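Local structure of MucR Phosphodiesterase (Pseudomonas aeruginosa, 5M1T) at residues A[105-108]-A[109-112]. The protein is a phosphodiesterase of the EAL-domain family, modelled here with C2E and two magnesium ions bound in its pocket. Residues are numbered along the deposited sequence; the frame is centred on the assembly and turned at random.
Sequences CRQM and RLWL
Q107 laid over the indole of W111, one helical turn further on, is the heart of this local i to i+4 contact near the C-terminal end of helix 93-113, in the TIM-barrel EAL domain, part of the crossover from strand 61-72 to the parallel strand 120-124. The Q107 chain leaves with CG anti to the backbone N (chi1 -166°) and then bends at chi2, which sets its methylene and its amide over the same indole. CG stands 3.5 Å from the centroid of the six-membered ring of W111, a CH-pi contact only 11° off the ring normal. The amide plane is tilted 55° to the indole, and Q107 NE2 comes to 3.2 Å from W111 NE1; both are donors, so this is packing over the ring face, not a hydrogen bond. M108 comes from another direction: bent at chi2 and chi3, it brings its methyl CE to the indole edge, near the ring plane, 3.7 Å from W111 CE3. The buried tryptophan also makes edge-to-face contacts with W119 and Y50, which joins the helix to strand 46-55 through Y50 and, through W119, to the residue just before strand 120-124.

The backbone supplies four i to i+4 bonds, from R109 N to C105 O through to L112 N to M108 O at 2.8 Å. On the exposed side R106 and L110 lie alongside one another, pointing the same way, while the R106 guanidinium bridges back to E103. R109 NH1 bonds the S147 carbonyl and forms a salt bridge with E149, fastening the helix to the loop after helix 135-145, while NH2 pairs with D113 on the same helix. One face of that guanidinium is met by a leucine methyl, L112 CD1, 3.7 Å above the plane and offset toward the rim.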
ATOM      1  N   CYS A 105      -5.896  17.047  11.383  1.00 22.87           N
ATOM      2  CA  CYS A 105      -7.356  17.077  11.410  1.00 24.11           C
ATOM      3  C   CYS A 105      -7.852  17.878  12.596  1.00 24.25           C
ATOM      4  O   CYS A 105      -8.831  18.591  12.493  1.00 24.12           O
ATOM      5  CB  CYS A 105      -7.952  15.659  11.409  1.00 24.69           C
ATOM      6  SG  CYS A 105      -7.821  14.829   9.796  1.00 25.38           S
ATOM      7  N   ARG A 106      -7.161  17.776  13.717  1.00 25.93           N
ATOM      8  CA  ARG A 106      -7.518  18.515  14.930  1.00 26.48           C
ATOM      9  C   ARG A 106      -7.406  19.995  14.652  1.00 26.10           C
ATOM     10  O   ARG A 106      -8.314  20.791  14.965  1.00 25.48           O
ATOM     11  CB  ARG A 106      -6.586  18.149  16.074  1.00 28.01           C
ATOM     12  CG  ARG A 106      -7.084  18.620  17.444  1.00 29.97           C
ATOM     13  CD  ARG A 106      -6.096  18.352  18.579  1.00 32.13           C
ATOM     14  NE  ARG A 106      -4.817  19.036  18.384  1.00 34.12           N
ATOM     15  CZ  ARG A 106      -4.587  20.336  18.635  1.00 37.04           C
ATOM     16  NH1 ARG A 106      -5.532  21.126  19.137  1.00 38.71           N
ATOM     17  NH2 ARG A 106      -3.385  20.861  18.385  1.00 38.07           N
ATOM     18  N   GLN A 107      -6.287  20.364  14.047  1.00 25.37           N
ATOM     19  CA  GLN A 107      -6.027  21.743  13.718  1.00 26.17           C
ATOM     20  C   GLN A 107      -7.032  22.337  12.729  1.00 26.97           C
ATOM     21  O   GLN A 107      -7.483  23.476  12.910  1.00 26.84           O
ATOM     22  CB  GLN A 107      -4.622  21.894  13.171  1.00 26.22           C
ATOM     23  CG  GLN A 107      -4.164  23.325  13.121  1.00 26.97           C
ATOM     24  CD  GLN A 107      -4.153  23.984  14.502  1.00 27.59           C
ATOM     25  OE1 GLN A 107      -3.544  23.478  15.446  1.00 27.94           O
ATOM     26  NE2 GLN A 107      -4.834  25.098  14.618  1.00 27.70           N
ATOM     27  N   MET A 108      -7.371  21.588  11.683  1.00 26.82           N
ATOM     28  CA  MET A 108      -8.314  22.093  10.694  1.00 28.39           C
ATOM     29  C   MET A 108      -9.684  22.338  11.344  1.00 29.12           C
ATOM     30  O   MET A 108     -10.306  23.394  11.137  1.00 29.46           O
ATOM     31  CB  MET A 108      -8.413  21.133   9.505  1.00 29.61           C
ATOM     32  CG  MET A 108      -9.201  21.665   8.303  1.00 30.98           C
ATOM     33  SD  MET A 108      -8.726  23.286   7.621  1.00 32.85           S
ATOM     34  CE  MET A 108      -7.043  23.007   7.295  1.00 31.25           C
ATOM     35  N   ARG A 109     -10.149  21.359  12.140  1.00 28.53           N
ATOM     36  CA  ARG A 109     -11.369  21.515  12.906  1.00 28.29           C
ATOM     37  C   ARG A 109     -11.356  22.816  13.716  1.00 27.74           C
ATOM     38  O   ARG A 109     -12.278  23.600  13.630  1.00 27.61           O
ATOM     39  CB  ARG A 109     -11.562  20.311  13.816  1.00 28.49           C
ATOM     40  CG  ARG A 109     -12.870  20.269  14.599  1.00 29.16           C
ATOM     41  CD  ARG A 109     -14.094  20.012  13.730  1.00 29.36           C
ATOM     42  NE  ARG A 109     -14.773  21.246  13.366  1.00 30.20           N
ATOM     43  CZ  ARG A 109     -15.530  21.419  12.277  1.00 30.89           C
ATOM     44  NH1 ARG A 109     -15.693  20.440  11.392  1.00 30.96           N
ATOM     45  NH2 ARG A 109     -16.116  22.598  12.051  1.00 30.69           N
ATOM     46  N   LEU A 110     -10.306  23.023  14.495  1.00 27.58           N
ATOM     47  CA  LEU A 110     -10.138  24.220  15.310  1.00 28.43           C
ATOM     48  C   LEU A 110     -10.247  25.519  14.464  1.00 29.34           C
ATOM     49  O   LEU A 110     -10.995  26.463  14.786  1.00 29.33           O
ATOM     50  CB  LEU A 110      -8.793  24.136  16.032  1.00 28.70           C
ATOM     51  CG  LEU A 110      -8.408  25.188  17.072  1.00 30.21           C
ATOM     52  CD1 LEU A 110      -9.521  25.385  18.083  1.00 31.66           C
ATOM     53  CD2 LEU A 110      -7.187  24.765  17.870  1.00 29.82           C
ATOM     54  N   TRP A 111      -9.533  25.535  13.348  1.00 29.34           N
ATOM     55  CA  TRP A 111      -9.605  26.636  12.412  1.00 30.24           C
ATOM     56  C   TRP A 111     -10.978  26.848  11.833  1.00 30.72           C
ATOM     57  O   TRP A 111     -11.387  27.997  11.678  1.00 30.44           O
ATOM     58  CB  TRP A 111      -8.632  26.435  11.255  1.00 30.09           C
ATOM     59  CG  TRP A 111      -7.208  26.683  11.630  1.00 30.55           C
ATOM     60  CD1 TRP A 111      -6.759  27.531  12.595  1.00 31.21           C
ATOM     61  CD2 TRP A 111      -6.041  26.106  11.020  1.00 29.83           C
ATOM     62  NE1 TRP A 111      -5.388  27.516  12.629  1.00 31.12           N
ATOM     63  CE2 TRP A 111      -4.923  26.648  11.678  1.00 29.97           C
ATOM     64  CE3 TRP A 111      -5.841  25.179   9.985  1.00 29.80           C
ATOM     65  CZ2 TRP A 111      -3.611  26.310  11.335  1.00 29.88           C
ATOM     66  CZ3 TRP A 111      -4.549  24.841   9.640  1.00 29.79           C
ATOM     67  CH2 TRP A 111      -3.443  25.407  10.322  1.00 29.76           C
ATOM     68  N   LEU A 112     -11.656  25.772  11.434  1.00 31.02           N
ATOM     69  CA  LEU A 112     -13.017  25.903  10.905  1.00 31.45           C
ATOM     70  C   LEU A 112     -13.954  26.514  11.969  1.00 31.62           C
ATOM     71  O   LEU A 112     -14.805  27.361  11.671  1.00 32.13           O
ATOM     72  CB  LEU A 112     -13.565  24.557  10.440  1.00 31.33           C
ATOM     73  CG  LEU A 112     -13.035  23.991   9.134  1.00 31.22           C
ATOM     74  CD1 LEU A 112     -13.456  22.539   9.006  1.00 31.32           C
ATOM     75  CD2 LEU A 112     -13.547  24.774   7.953  1.00 32.01           C
TER